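Local coordinates for protein CRISPR-associated endonuclease Cas1 (Thermotoga maritima, PDB 4XTK) that probably acts as a magnesium- or manganese-dependent double-stranded DNA endonuclease in CRISPR adaptive immunity, as a homodimer that assembles with Cas2, at residues E[98-103]-E[217-222]; E[104-109]-E[146-151]; E[203-208]-E[226-231]; E[211-216]-E[311-316]. One frame throughout, in Å; residues are numbered along the deposited sequence.

Contact 1: E[98-103]-E[217-222]; sequences EHYINQ and IGYLHE
His99 and Tyr219 meet first, at the end of helix 93-101: the phenol ring of Tyr219 turns its edge to the helix backbone, CE1 lying 3.9 Å from His99 C, while the CB of His99 skirts the same ring corner. One residue on, Tyr100 N sits in the plane of that ring, 3.8 Å from Tyr219 CE1, so the flat edge of the ring lies close against the helix backbone. Tyr100 makes the largest share of the contact. With its CG anti to the backbone N (chi1 -173°), the ring reaches out over the loop 217-222. Tyr100 CB touches Ile217 CG2 at 4.2 Å, and the carbonyl oxygen Gly218 O lies near the ring plane beside Tyr100 CD1, where the weakly positive aromatic C-H suits an oxygen. Beyond it, Tyr100 OH passes Glu222 CG at 3.6 Å and is hydrogen-bonded to Thr223 N. Tyrosine fits both places because each ring gives an apolar edge to the contact and still ends in a hydroxyl with a partner, Gln96 O in the case of Tyr219. The contact thus fastens helix 93-101 to loop 217-222, which precedes helix 230-252 and holds His221, a probable manganese ligand. Helix 103-127 adds Arg106 against Tyr100 and Ile109 against Tyr219, and Leu94 of the second subunit packs on Tyr100 and Ile217.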
loop_
_atom_site.group_PDB
_atom_site.type_symbol
_atom_site.label_atom_id
_atom_site.label_comp_id
_atom_site.label_asym_id
_atom_site.label_seq_id
_atom_site.Cartn_x
_atom_site.Cartn_y
_atom_site.Cartn_z
ATOM N N GLU E 98 -16.466 -6.237 -0.383
ATOM C CA GLU E 98 -17.653 -6.999 -0.054
ATOM C C GLU E 98 -18.754 -6.090 0.539
ATOM O O GLU E 98 -19.914 -6.269 0.177
ATOM C CB GLU E 98 -17.315 -8.140 0.901
ATOM C CG GLU E 98 -18.518 -8.808 1.553
ATOM C CD GLU E 98 -18.139 -9.641 2.765
ATOM O OE1 GLU E 98 -17.013 -10.182 2.793
ATOM O OE2 GLU E 98 -18.964 -9.732 3.702
ATOM N N HIS E 99 -18.473 -5.089 1.385
ATOM C CA HIS E 99 -19.669 -4.360 1.801
ATOM C C HIS E 99 -20.020 -3.265 0.790
ATOM O O HIS E 99 -21.069 -2.634 0.914
ATOM C CB HIS E 99 -19.611 -3.733 3.200
ATOM C CG HIS E 99 -19.274 -4.692 4.287
ATOM N ND1 HIS E 99 -19.507 -6.049 4.184
ATOM C CD2 HIS E 99 -19.081 -4.467 5.617
ATOM C CE1 HIS E 99 -19.215 -6.630 5.326
ATOM N NE2 HIS E 99 -18.968 -5.681 6.222
ATOM N N TYR E 100 -19.164 -3.032 -0.197
ATOM C CA TYR E 100 -19.542 -2.085 -1.224
ATOM C C TYR E 100 -20.469 -2.678 -2.306
ATOM O O TYR E 100 -21.464 -2.054 -2.675
ATOM C CB TYR E 100 -18.304 -1.497 -1.881
ATOM C CG TYR E 100 -18.633 -0.374 -2.837
ATOM C CD1 TYR E 100 -18.806 0.925 -2.376
ATOM C CD2 TYR E 100 -18.793 -0.615 -4.200
ATOM C CE1 TYR E 100 -19.115 1.950 -3.240
ATOM C CE2 TYR E 100 -19.102 0.414 -5.074
ATOM C CZ TYR E 100 -19.260 1.693 -4.586
ATOM O OH TYR E 100 -19.565 2.719 -5.447
ATOM N N ILE E 101 -20.153 -3.868 -2.813
ATOM C CA ILE E 101 -20.887 -4.414 -3.954
ATOM C C ILE E 101 -22.225 -5.007 -3.530
ATOM O O ILE E 101 -23.095 -5.269 -4.361
ATOM C CB ILE E 101 -20.075 -5.494 -4.688
ATOM C CG1 ILE E 101 -19.927 -6.739 -3.810
ATOM C CG2 ILE E 101 -18.718 -4.947 -5.112
ATOM C CD1 ILE E 101 -19.210 -7.878 -4.483
ATOM N N ASN E 102 -22.381 -5.216 -2.230
ATOM C CA ASN E 102 -23.661 -5.610 -1.663
ATOM C C ASN E 102 -24.412 -4.352 -1.268
ATOM O O ASN E 102 -23.997 -3.654 -0.344
ATOM C CB ASN E 102 -23.455 -6.510 -0.447
ATOM C CG ASN E 102 -24.757 -7.023 0.130
ATOM O OD1 ASN E 102 -25.585 -6.252 0.614
ATOM N ND2 ASN E 102 -24.938 -8.337 0.094
ATOM N N GLN E 103 -25.513 -4.067 -1.955
ATOM C CA GLN E 103 -26.189 -2.782 -1.793
ATOM C C GLN E 103 -26.754 -2.604 -0.391
ATOM O O GLN E 103 -26.846 -1.484 0.111
ATOM C CB GLN E 103 -27.307 -2.628 -2.824
ATOM N N ILE E 217 -11.765 2.895 -1.079
ATOM C CA ILE E 217 -13.149 2.456 -1.161
ATOM C C ILE E 217 -14.019 3.187 -0.151
ATOM O O ILE E 217 -13.856 3.006 1.046
ATOM C CB ILE E 217 -13.279 0.930 -0.938
ATOM C CG1 ILE E 217 -12.509 0.166 -2.015
ATOM C CG2 ILE E 217 -14.731 0.515 -0.936
ATOM C CD1 ILE E 217 -12.536 -1.329 -1.830
ATOM N N GLY E 218 -14.932 4.018 -0.647
ATOM C CA GLY E 218 -15.931 4.673 0.182
ATOM C C GLY E 218 -17.331 4.086 0.026
ATOM O O GLY E 218 -17.528 3.123 -0.714
ATOM N N TYR E 219 -18.308 4.673 0.714
ATOM C CA TYR E 219 -19.652 4.107 0.798
ATOM C C TYR E 219 -20.739 5.120 0.457
ATOM O O TYR E 219 -21.532 4.898 -0.469
ATOM C CB TYR E 219 -19.864 3.494 2.182
ATOM C CG TYR E 219 -18.906 2.347 2.371
ATOM C CD1 TYR E 219 -19.144 1.120 1.762
ATOM C CD2 TYR E 219 -17.724 2.509 3.085
ATOM C CE1 TYR E 219 -18.254 0.072 1.890
ATOM C CE2 TYR E 219 -16.829 1.466 3.223
ATOM C CZ TYR E 219 -17.099 0.250 2.623
ATOM O OH TYR E 219 -16.211 -0.785 2.756
ATOM N N LEU E 220 -20.807 6.205 1.224
ATOM C CA LEU E 220 -21.695 7.312 0.880
ATOM C C LEU E 220 -21.301 7.895 -0.479
ATOM O O LEU E 220 -22.149 8.112 -1.346
ATOM C CB LEU E 220 -21.666 8.397 1.960
ATOM C CG LEU E 220 -22.652 9.541 1.694
ATOM C CD1 LEU E 220 -24.065 8.993 1.544
ATOM C CD2 LEU E 220 -22.582 10.643 2.759
ATOM N N HIS E 221 -20.010 8.147 -0.657
ATOM C CA HIS E 221 -19.481 8.537 -1.959
ATOM C C HIS E 221 -19.298 7.316 -2.844
ATOM O O HIS E 221 -18.916 6.243 -2.373
ATOM C CB HIS E 221 -18.156 9.282 -1.807
ATOM C CG HIS E 221 -18.284 10.589 -1.096
ATOM N ND1 HIS E 221 -18.483 10.683 0.263
ATOM C CD2 HIS E 221 -18.276 11.865 -1.562
ATOM C CE1 HIS E 221 -18.574 11.955 0.611
ATOM N NE2 HIS E 221 -18.457 12.689 -0.483
ATOM N N GLU E 222 -19.583 7.479 -4.129
ATOM C CA GLU E 222 -19.375 6.407 -5.087
ATOM C C GLU E 222 -17.890 6.058 -5.160
ATOM O O GLU E 222 -17.042 6.946 -5.203
ATOM C CB GLU E 222 -19.905 6.816 -6.465
ATOM C CG GLU E 222 -20.078 5.662 -7.436
ATOM C CD GLU E 222 -20.342 6.121 -8.862
ATOM O OE1 GLU E 222 -19.415 6.036 -9.694
ATOM O OE2 GLU E 222 -21.473 6.564 -9.152
#

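Contact 2: E[104-109]-E[146-151]; sequences EKRMLI and SNVSEL
Met107 bends twice on its way to Val148, with chi2 at -55° and chi3 at -42°, and the double turn lays its sulfur beside the valine and swings the terminal methyl on to Leu151. Arg106 does the reverse: its chain is extended from CG to NE, which brings one face of the flat guanidinium against Val148, the two side chains crossing at a slant. The two branches of the valine divide the work. Val148 CG2 lies 3.5 Å from Met107 SD, the two side chains running antiparallel alongside one another. Val148 CG1 approaches Arg106 NH2 at 3.4 Å, and the valine CB stands over the centre of one guanidinium face. A flat cationic group can be covered this way by a branched aliphatic residue because its polar N-H groups point outward in the plane; one of them, on NE, is spent on Tyr219 O. Further along, Met107 CE meets Leu151 CD2 at 3.7 Å. Methionine suits this place, since its unbranched, flexible chain can bend to meet both Val148 and Leu151. Just before Val148, Asn147 is the N-cap of helix 148-166, its OD1 accepting from Ser149 N at 2.6 Å. The contact therefore sets the first turns of helix 103-127 against the start of helix 148-166, whose Glu155 is a probable manganese ligand; Leu151 also packs on Ala110 and Val114 farther along helix 103-127, while Ile109 faces helix 301-316.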
loop_
_atom_site.group_PDB
_atom_site.type_symbol
_atom_site.label_atom_id
_atom_site.label_comp_id
_atom_site.label_asym_id
_atom_site.label_seq_id
_atom_site.Cartn_x
_atom_site.Cartn_y
_atom_site.Cartn_z
ATOM N N GLU E 104 -27.125 -3.714 0.237
ATOM C CA GLU E 104 -27.690 -3.681 1.580
ATOM C C GLU E 104 -26.632 -3.290 2.605
ATOM O O GLU E 104 -26.875 -2.474 3.497
ATOM C CB GLU E 104 -28.291 -5.039 1.935
ATOM C CG GLU E 104 -29.497 -4.963 2.850
ATOM C CD GLU E 104 -30.524 -6.030 2.534
ATOM O OE1 GLU E 104 -30.168 -7.001 1.832
ATOM O OE2 GLU E 104 -31.681 -5.894 2.983
ATOM N N LYS E 105 -25.454 -3.883 2.467
ATOM C CA LYS E 105 -24.350 -3.595 3.366
ATOM C C LYS E 105 -23.816 -2.188 3.139
ATOM O O LYS E 105 -23.468 -1.488 4.090
ATOM C CB LYS E 105 -23.239 -4.632 3.193
ATOM C CG LYS E 105 -23.663 -6.018 3.639
ATOM C CD LYS E 105 -22.485 -6.972 3.735
ATOM C CE LYS E 105 -22.924 -8.307 4.320
ATOM N NZ LYS E 105 -22.047 -9.426 3.879
ATOM N N ARG E 106 -23.761 -1.777 1.877
ATOM C CA ARG E 106 -23.310 -0.438 1.539
ATOM C C ARG E 106 -24.284 0.592 2.085
ATOM O O ARG E 106 -23.875 1.625 2.606
ATOM C CB ARG E 106 -23.160 -0.272 0.027
ATOM C CG ARG E 106 -22.633 1.095 -0.359
ATOM C CD ARG E 106 -22.549 1.280 -1.859
ATOM N NE ARG E 106 -22.284 2.674 -2.204
ATOM C CZ ARG E 106 -22.448 3.187 -3.419
ATOM N NH1 ARG E 106 -22.881 2.421 -4.411
ATOM N NH2 ARG E 106 -22.186 4.467 -3.642
ATOM N N MET E 107 -25.575 0.296 1.968
ATOM C CA MET E 107 -26.610 1.199 2.444
ATOM C C MET E 107 -26.499 1.394 3.944
ATOM O O MET E 107 -26.619 2.508 4.450
ATOM C CB MET E 107 -28.006 0.673 2.098
ATOM C CG MET E 107 -28.667 1.332 0.894
ATOM S SD MET E 107 -28.789 3.131 0.992
ATOM C CE MET E 107 -29.272 3.348 2.687
ATOM N N LEU E 108 -26.270 0.293 4.644
ATOM C CA LEU E 108 -26.133 0.296 6.093
ATOM C C LEU E 108 -25.007 1.234 6.556
ATOM O O LEU E 108 -25.182 2.013 7.493
ATOM C CB LEU E 108 -25.880 -1.130 6.574
ATOM C CG LEU E 108 -26.262 -1.494 7.998
ATOM C CD1 LEU E 108 -27.666 -1.007 8.271
ATOM C CD2 LEU E 108 -26.190 -3.008 8.156
ATOM N N ILE E 109 -23.861 1.165 5.883
ATOM C CA ILE E 109 -22.709 1.989 6.228
ATOM C C ILE E 109 -22.949 3.445 5.853
ATOM O O ILE E 109 -22.668 4.356 6.636
ATOM C CB ILE E 109 -21.427 1.485 5.532
ATOM C CG1 ILE E 109 -21.108 0.055 5.982
ATOM C CG2 ILE E 109 -20.245 2.412 5.822
ATOM C CD1 ILE E 109 -19.959 -0.599 5.219
ATOM N N SER E 146 -34.115 4.319 -0.356
ATOM C CA SER E 146 -33.635 2.956 -0.613
ATOM C C SER E 146 -32.439 2.857 -1.606
ATOM O O SER E 146 -32.007 1.740 -1.917
ATOM C CB SER E 146 -34.812 2.066 -1.078
ATOM O OG SER E 146 -35.591 2.688 -2.096
ATOM N N ASN E 147 -31.901 3.995 -2.076
ATOM C CA ASN E 147 -30.704 3.989 -2.943
ATOM C C ASN E 147 -29.642 4.978 -2.432
ATOM O O ASN E 147 -29.948 6.114 -2.070
ATOM C CB ASN E 147 -31.088 4.304 -4.405
ATOM C CG ASN E 147 -29.875 4.691 -5.302
ATOM O OD1 ASN E 147 -28.705 4.572 -4.920
ATOM N ND2 ASN E 147 -30.176 5.108 -6.525
ATOM N N VAL E 148 -28.386 4.537 -2.442
ATOM C CA VAL E 148 -27.252 5.330 -1.964
ATOM C C VAL E 148 -27.033 6.628 -2.749
ATOM O O VAL E 148 -26.632 7.645 -2.179
ATOM C CB VAL E 148 -25.949 4.500 -2.016
ATOM C CG1 VAL E 148 -24.758 5.306 -1.508
ATOM C CG2 VAL E 148 -26.109 3.210 -1.221
ATOM N N SER E 149 -27.285 6.598 -4.054
ATOM C CA SER E 149 -27.125 7.798 -4.869
ATOM C C SER E 149 -28.082 8.882 -4.402
ATOM O O SER E 149 -27.717 10.054 -4.293
ATOM C CB SER E 149 -27.366 7.503 -6.342
ATOM O OG SER E 149 -27.208 8.684 -7.108
ATOM N N GLU E 150 -29.313 8.471 -4.125
ATOM C CA GLU E 150 -30.317 9.356 -3.562
ATOM C C GLU E 150 -29.814 9.911 -2.231
ATOM O O GLU E 150 -30.019 11.080 -1.911
ATOM C CB GLU E 150 -31.637 8.599 -3.382
ATOM C CG GLU E 150 -32.798 9.426 -2.868
ATOM C CD GLU E 150 -34.085 8.619 -2.767
ATOM O OE1 GLU E 150 -34.058 7.408 -3.081
ATOM O OE2 GLU E 150 -35.121 9.197 -2.369
ATOM N N LEU E 151 -29.122 9.061 -1.479
ATOM C CA LEU E 151 -28.675 9.382 -0.132
ATOM C C LEU E 151 -27.587 10.464 -0.108
ATOM O O LEU E 151 -27.598 11.340 0.751
ATOM C CB LEU E 151 -28.170 8.111 0.555
ATOM C CG LEU E 151 -28.166 8.067 2.082
ATOM C CD1 LEU E 151 -29.531 8.446 2.641
ATOM C CD2 LEU E 151 -27.741 6.686 2.564
#

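Contact 3: E[203-208]-E[226-231]; sequences TVLSLI and RRFSLN
Leu205 and Phe228 meet nearly perpendicular, with the leucine set over one face of the ring. Leu205 CD2 lies 4.0 Å from the centroid of the Phe228 ring and 21° off its normal, a CH-pi contact, while the other methyl, Leu205 CD1, reaches the CG of the ring at 4.0 Å. A forked side chain can thus touch an aromatic face at two places. Beside this pair Asn231 points its CB into the helix, 3.9 Å from Leu205 N. Its CG stands between its own backbone N and carbonyl carbon (chi1 62°), and its amide turns back along helix 188-208, where ND2 is hydrogen-bonded to Tyr201 O, so the buried amide nitrogen finds a backbone acceptor in a mostly apolar interface. Val204 CG1 covers the same residue, 3.8 Å from Asn231 CA. One turn later the slender tip of Ile208 wedges in: its CD1 lies 3.7 Å from Asn231 N and 3.9 Å from Leu230 CG. The result is the buried join of the end of helix 188-208 with the start of helix 230-252 in the helical part of Cas1, with the side chain of Asn231 about 8 Å from that of His221, which with Glu236 probably binds manganese.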
loop_
_atom_site.group_PDB
_atom_site.type_symbol
_atom_site.label_atom_id
_atom_site.label_comp_id
_atom_site.label_asym_id
_atom_site.label_seq_id
_atom_site.Cartn_x
_atom_site.Cartn_y
_atom_site.Cartn_z
ATOM N N THR E 203 -6.518 15.134 6.712
ATOM C CA THR E 203 -6.342 14.662 8.071
ATOM C C THR E 203 -6.940 13.281 8.232
ATOM O O THR E 203 -6.283 12.370 8.744
ATOM C CB THR E 203 -6.977 15.613 9.085
ATOM O OG1 THR E 203 -6.310 16.880 9.023
ATOM C CG2 THR E 203 -6.860 15.047 10.489
ATOM N N VAL E 204 -8.186 13.129 7.788
ATOM C CA VAL E 204 -8.853 11.837 7.849
ATOM C C VAL E 204 -8.061 10.795 7.066
ATOM O O VAL E 204 -7.901 9.655 7.518
ATOM C CB VAL E 204 -10.283 11.905 7.297
ATOM C CG1 VAL E 204 -10.954 10.541 7.415
ATOM C CG2 VAL E 204 -11.086 12.967 8.035
ATOM N N LEU E 205 -7.545 11.206 5.908
ATOM C CA LEU E 205 -6.755 10.320 5.053
ATOM C C LEU E 205 -5.514 9.762 5.750
ATOM O O LEU E 205 -5.245 8.559 5.690
ATOM C CB LEU E 205 -6.330 11.046 3.779
ATOM C CG LEU E 205 -5.525 10.188 2.804
ATOM C CD1 LEU E 205 -6.288 8.913 2.469
ATOM C CD2 LEU E 205 -5.188 10.963 1.541
ATOM N N SER E 206 -4.756 10.631 6.408
ATOM C CA SER E 206 -3.536 10.184 7.060
ATOM C C SER E 206 -3.878 9.254 8.224
ATOM O O SER E 206 -3.135 8.317 8.515
ATOM C CB SER E 206 -2.687 11.374 7.536
ATOM O OG SER E 206 -3.312 12.078 8.591
ATOM N N LEU E 207 -5.010 9.503 8.875
ATOM C CA LEU E 207 -5.426 8.659 9.988
ATOM C C LEU E 207 -5.891 7.283 9.507
ATOM O O LEU E 207 -5.697 6.281 10.198
ATOM C CB LEU E 207 -6.524 9.346 10.807
ATOM C CG LEU E 207 -6.034 10.534 11.648
ATOM C CD1 LEU E 207 -7.164 11.134 12.469
ATOM C CD2 LEU E 207 -4.850 10.153 12.552
ATOM N N ILE E 208 -6.498 7.235 8.322
ATOM C CA ILE E 208 -6.912 5.968 7.738
ATOM C C ILE E 208 -5.678 5.108 7.437
ATOM O O ILE E 208 -5.672 3.900 7.675
ATOM C CB ILE E 208 -7.748 6.174 6.454
ATOM C CG1 ILE E 208 -9.113 6.794 6.788
ATOM C CG2 ILE E 208 -7.962 4.846 5.729
ATOM C CD1 ILE E 208 -9.951 7.155 5.549
ATOM N N ARG E 226 -11.937 8.497 -8.764
ATOM C CA ARG E 226 -11.402 9.403 -7.764
ATOM C C ARG E 226 -10.346 8.691 -6.910
ATOM O O ARG E 226 -10.450 7.486 -6.665
ATOM C CB ARG E 226 -12.557 9.934 -6.914
ATOM C CG ARG E 226 -12.199 10.567 -5.615
ATOM C CD ARG E 226 -13.376 10.470 -4.663
ATOM N NE ARG E 226 -14.606 11.030 -5.204
ATOM C CZ ARG E 226 -15.809 10.501 -5.014
ATOM N NH1 ARG E 226 -15.943 9.391 -4.303
ATOM N NH2 ARG E 226 -16.877 11.084 -5.532
ATOM N N ARG E 227 -9.323 9.422 -6.476
ATOM C CA ARG E 227 -8.222 8.801 -5.741
ATOM C C ARG E 227 -8.641 8.231 -4.385
ATOM O O ARG E 227 -8.304 7.088 -4.066
ATOM C CB ARG E 227 -7.070 9.795 -5.549
ATOM C CG ARG E 227 -6.475 10.311 -6.857
ATOM C CD ARG E 227 -5.214 11.143 -6.633
ATOM N NE ARG E 227 -5.264 11.899 -5.382
ATOM C CZ ARG E 227 -5.960 13.020 -5.199
ATOM N NH1 ARG E 227 -6.689 13.529 -6.186
ATOM N NH2 ARG E 227 -5.934 13.629 -4.021
ATOM N N PHE E 228 -9.367 9.017 -3.593
ATOM C CA PHE E 228 -9.769 8.579 -2.254
ATOM C C PHE E 228 -11.218 8.955 -1.973
ATOM O O PHE E 228 -11.647 10.055 -2.295
ATOM C CB PHE E 228 -8.852 9.182 -1.176
ATOM C CG PHE E 228 -7.382 8.958 -1.430
ATOM C CD1 PHE E 228 -6.815 7.698 -1.258
ATOM C CD2 PHE E 228 -6.564 10.005 -1.839
ATOM C CE1 PHE E 228 -5.458 7.481 -1.491
ATOM C CE2 PHE E 228 -5.210 9.794 -2.075
ATOM C CZ PHE E 228 -4.658 8.526 -1.900
ATOM N N SER E 229 -11.948 8.035 -1.350
ATOM C CA SER E 229 -13.391 8.142 -1.126
ATOM C C SER E 229 -13.727 8.076 0.360
ATOM O O SER E 229 -14.459 8.921 0.885
ATOM C CB SER E 229 -14.153 7.048 -1.886
ATOM O OG SER E 229 -14.163 7.306 -3.278
ATOM N N LEU E 230 -13.275 6.999 0.998
ATOM C CA LEU E 230 -13.522 6.766 2.416
ATOM C C LEU E 230 -13.220 7.985 3.306
ATOM O O LEU E 230 -13.950 8.246 4.267
ATOM C CB LEU E 230 -12.710 5.559 2.892
ATOM C CG LEU E 230 -13.028 5.142 4.326
ATOM C CD1 LEU E 230 -14.508 4.837 4.462
ATOM C CD2 LEU E 230 -12.167 3.964 4.784
ATOM N N ASN E 231 -12.159 8.728 3.002
ATOM C CA ASN E 231 -11.838 9.916 3.797
ATOM C C ASN E 231 -12.919 10.982 3.649
ATOM O O ASN E 231 -13.257 11.673 4.614
ATOM C CB ASN E 231 -10.478 10.491 3.406
ATOM C CG ASN E 231 -10.440 10.940 1.974
ATOM O OD1 ASN E 231 -11.036 10.302 1.105
ATOM N ND2 ASN E 231 -9.747 12.041 1.709
#

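Contact 4: E[211-216]-E[311-316]; sequences THLDPR and KLEKHL
Leu213 is the tightly packed half of the contact: its CD2 touches Leu316 CD1 at 3.5 Å and Leu312 CD2 at 4.0 Å, two leucines one turn apart on helix 301-316, while its CG rests on Glu313 CG at 3.7 Å. A branched apolar side chain suits this buried place, where it meets both leucines and the aliphatic part of Glu313. The more open half is polar. The extended chain of Glu313 runs past Leu213 to the partly exposed Thr211 and His212, where OE2 accepts from His212 N at 2.9 Å, met almost along the C-O axis. Thr211 CB lies 3.4 Å from Glu313 OE2, and Glu313 OE1 is hydrogen-bonded to His310 ND1. Farther on, Arg216 grips Asp214 side-on, NE to OD1 and NH2 to OD2, and NH2 also bridges to Asp214 of the second subunit. Thr211 OG1 accepts from Leu213 N and Asp214 OD1 from Arg216 N, an ST turn followed by an Asx turn that order the link between helices 188-208 and 230-252 beside the C-terminal helix.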
loop_
_atom_site.group_PDB
_atom_site.type_symbol
_atom_site.label_atom_id
_atom_site.label_comp_id
_atom_site.label_asym_id
_atom_site.label_seq_id
_atom_site.Cartn_x
_atom_site.Cartn_y
_atom_site.Cartn_z
ATOM N N THR E 211 -4.630 2.890 9.998
ATOM C CA THR E 211 -5.552 1.787 10.297
ATOM C C THR E 211 -5.414 0.617 9.327
ATOM O O THR E 211 -4.497 0.570 8.505
ATOM C CB THR E 211 -7.034 2.221 10.263
ATOM O OG1 THR E 211 -7.435 2.452 8.906
ATOM C CG2 THR E 211 -7.261 3.463 11.112
ATOM N N HIS E 212 -6.328 -0.337 9.459
ATOM C CA HIS E 212 -6.384 -1.498 8.579
ATOM C C HIS E 212 -7.334 -1.254 7.410
ATOM O O HIS E 212 -7.578 -2.155 6.601
ATOM C CB HIS E 212 -6.824 -2.741 9.354
ATOM C CG HIS E 212 -5.861 -3.167 10.413
ATOM N ND1 HIS E 212 -6.272 -3.674 11.627
ATOM C CD2 HIS E 212 -4.508 -3.173 10.442
ATOM C CE1 HIS E 212 -5.213 -3.965 12.364
ATOM N NE2 HIS E 212 -4.130 -3.671 11.667
ATOM N N LEU E 213 -7.885 -0.043 7.343
ATOM C CA LEU E 213 -8.801 0.339 6.268
ATOM C C LEU E 213 -8.052 0.795 5.027
ATOM O O LEU E 213 -6.951 1.326 5.120
ATOM C CB LEU E 213 -9.747 1.445 6.734
ATOM C CG LEU E 213 -10.755 1.088 7.829
ATOM C CD1 LEU E 213 -11.172 2.336 8.611
ATOM C CD2 LEU E 213 -11.973 0.408 7.218
ATOM N N ASP E 214 -8.645 0.562 3.862
ATOM C CA ASP E 214 -8.156 1.174 2.634
ATOM C C ASP E 214 -9.035 2.366 2.264
ATOM O O ASP E 214 -10.261 2.241 2.157
ATOM C CB ASP E 214 -8.113 0.173 1.484
ATOM C CG ASP E 214 -7.397 0.725 0.262
ATOM O OD1 ASP E 214 -7.983 1.575 -0.441
ATOM O OD2 ASP E 214 -6.246 0.314 0.004
ATOM N N PRO E 215 -8.400 3.530 2.073
ATOM C CA PRO E 215 -9.029 4.825 1.778
ATOM C C PRO E 215 -9.659 4.911 0.386
ATOM O O PRO E 215 -10.446 5.825 0.142
ATOM C CB PRO E 215 -7.862 5.805 1.899
ATOM C CG PRO E 215 -6.678 5.001 1.516
ATOM C CD PRO E 215 -6.930 3.621 2.049
ATOM N N ARG E 216 -9.318 3.986 -0.508
ATOM C CA ARG E 216 -9.791 4.067 -1.892
ATOM C C ARG E 216 -11.209 3.547 -2.091
ATOM O O ARG E 216 -11.798 3.752 -3.145
ATOM C CB ARG E 216 -8.835 3.325 -2.820
ATOM C CG ARG E 216 -7.530 4.065 -2.975
ATOM C CD ARG E 216 -6.458 3.215 -3.598
ATOM N NE ARG E 216 -6.107 2.073 -2.768
ATOM C CZ ARG E 216 -5.026 1.330 -2.973
ATOM N NH1 ARG E 216 -4.199 1.635 -3.966
ATOM N NH2 ARG E 216 -4.765 0.295 -2.188
ATOM N N LYS E 311 -14.658 2.204 14.573
ATOM C CA LYS E 311 -16.050 1.762 14.552
ATOM C C LYS E 311 -16.380 1.102 13.225
ATOM O O LYS E 311 -17.112 0.120 13.168
ATOM C CB LYS E 311 -17.000 2.937 14.790
ATOM C CG LYS E 311 -17.766 2.879 16.101
ATOM C CD LYS E 311 -18.652 4.114 16.274
ATOM C CE LYS E 311 -17.946 5.220 17.060
ATOM N NZ LYS E 311 -17.578 4.804 18.446
ATOM N N LEU E 312 -15.840 1.660 12.153
ATOM C CA LEU E 312 -16.064 1.107 10.832
ATOM C C LEU E 312 -15.328 -0.219 10.700
ATOM O O LEU E 312 -15.838 -1.165 10.098
ATOM C CB LEU E 312 -15.608 2.086 9.750
ATOM C CG LEU E 312 -15.807 1.591 8.319
ATOM C CD1 LEU E 312 -17.283 1.273 8.067
ATOM C CD2 LEU E 312 -15.267 2.606 7.318
ATOM N N GLU E 313 -14.127 -0.275 11.270
ATOM C CA GLU E 313 -13.324 -1.494 11.268
ATOM C C GLU E 313 -14.072 -2.639 11.941
ATOM O O GLU E 313 -14.140 -3.759 11.418
ATOM C CB GLU E 313 -11.986 -1.264 11.976
ATOM C CG GLU E 313 -10.960 -0.506 11.143
ATOM C CD GLU E 313 -9.635 -0.336 11.861
ATOM O OE1 GLU E 313 -9.644 0.070 13.045
ATOM O OE2 GLU E 313 -8.582 -0.609 11.246
ATOM N N LYS E 314 -14.638 -2.351 13.104
ATOM C CA LYS E 314 -15.351 -3.373 13.842
ATOM C C LYS E 314 -16.599 -3.797 13.083
ATOM O O LYS E 314 -16.911 -4.985 13.018
ATOM C CB LYS E 314 -15.685 -2.881 15.251
ATOM C CG LYS E 314 -14.476 -2.929 16.175
ATOM C CD LYS E 314 -14.809 -2.540 17.606
ATOM C CE LYS E 314 -15.415 -1.155 17.699
ATOM N NZ LYS E 314 -15.477 -0.724 19.121
ATOM N N HIS E 315 -17.287 -2.833 12.481
ATOM C CA HIS E 315 -18.462 -3.134 11.670
ATOM C C HIS E 315 -18.124 -4.082 10.518
ATOM O O HIS E 315 -18.832 -5.064 10.282
ATOM C CB HIS E 315 -19.072 -1.848 11.117
ATOM C CG HIS E 315 -20.168 -2.080 10.124
ATOM N ND1 HIS E 315 -21.449 -2.434 10.493
ATOM C CD2 HIS E 315 -20.170 -2.014 8.769
ATOM C CE1 HIS E 315 -22.194 -2.567 9.410
ATOM N NE2 HIS E 315 -21.441 -2.315 8.352
ATOM N N LEU E 316 -17.034 -3.787 9.815
ATOM C CA LEU E 316 -16.654 -4.565 8.642
ATOM C C LEU E 316 -16.362 -6.030 8.968
ATOM O O LEU E 316 -16.640 -6.908 8.153
ATOM C CB LEU E 316 -15.443 -3.935 7.952
ATOM C CG LEU E 316 -15.734 -2.625 7.208
ATOM C CD1 LEU E 316 -14.472 -1.997 6.709
ATOM C CD2 LEU E 316 -16.644 -2.837 6.052
#

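In the fold
Contact 3 is the most central and most buried, a mainly apolar meeting, with one buried asparagine, of helix 188-208 with the start of helix 230-252 and the loop before it, whereas contacts 1, 2 and 4 lie farther out and mix apolar packing with polar groups. Contacts 1 and 4 use successive pieces of one loop, and Pro215 O, accepting from Ser229 N and Leu230 N, ties contact 4 to contact 3. Contacts 1 and 2 use adjoining segments around the break between helices 93-101 and 103-127. Ile109 touches Leu312 and Leu316, joining contacts 2 and 4. Contact 4 alone has a hydrogen bond between its segments, at its partly exposed edge; contacts 1, 3 and 4 also reach the second subunit.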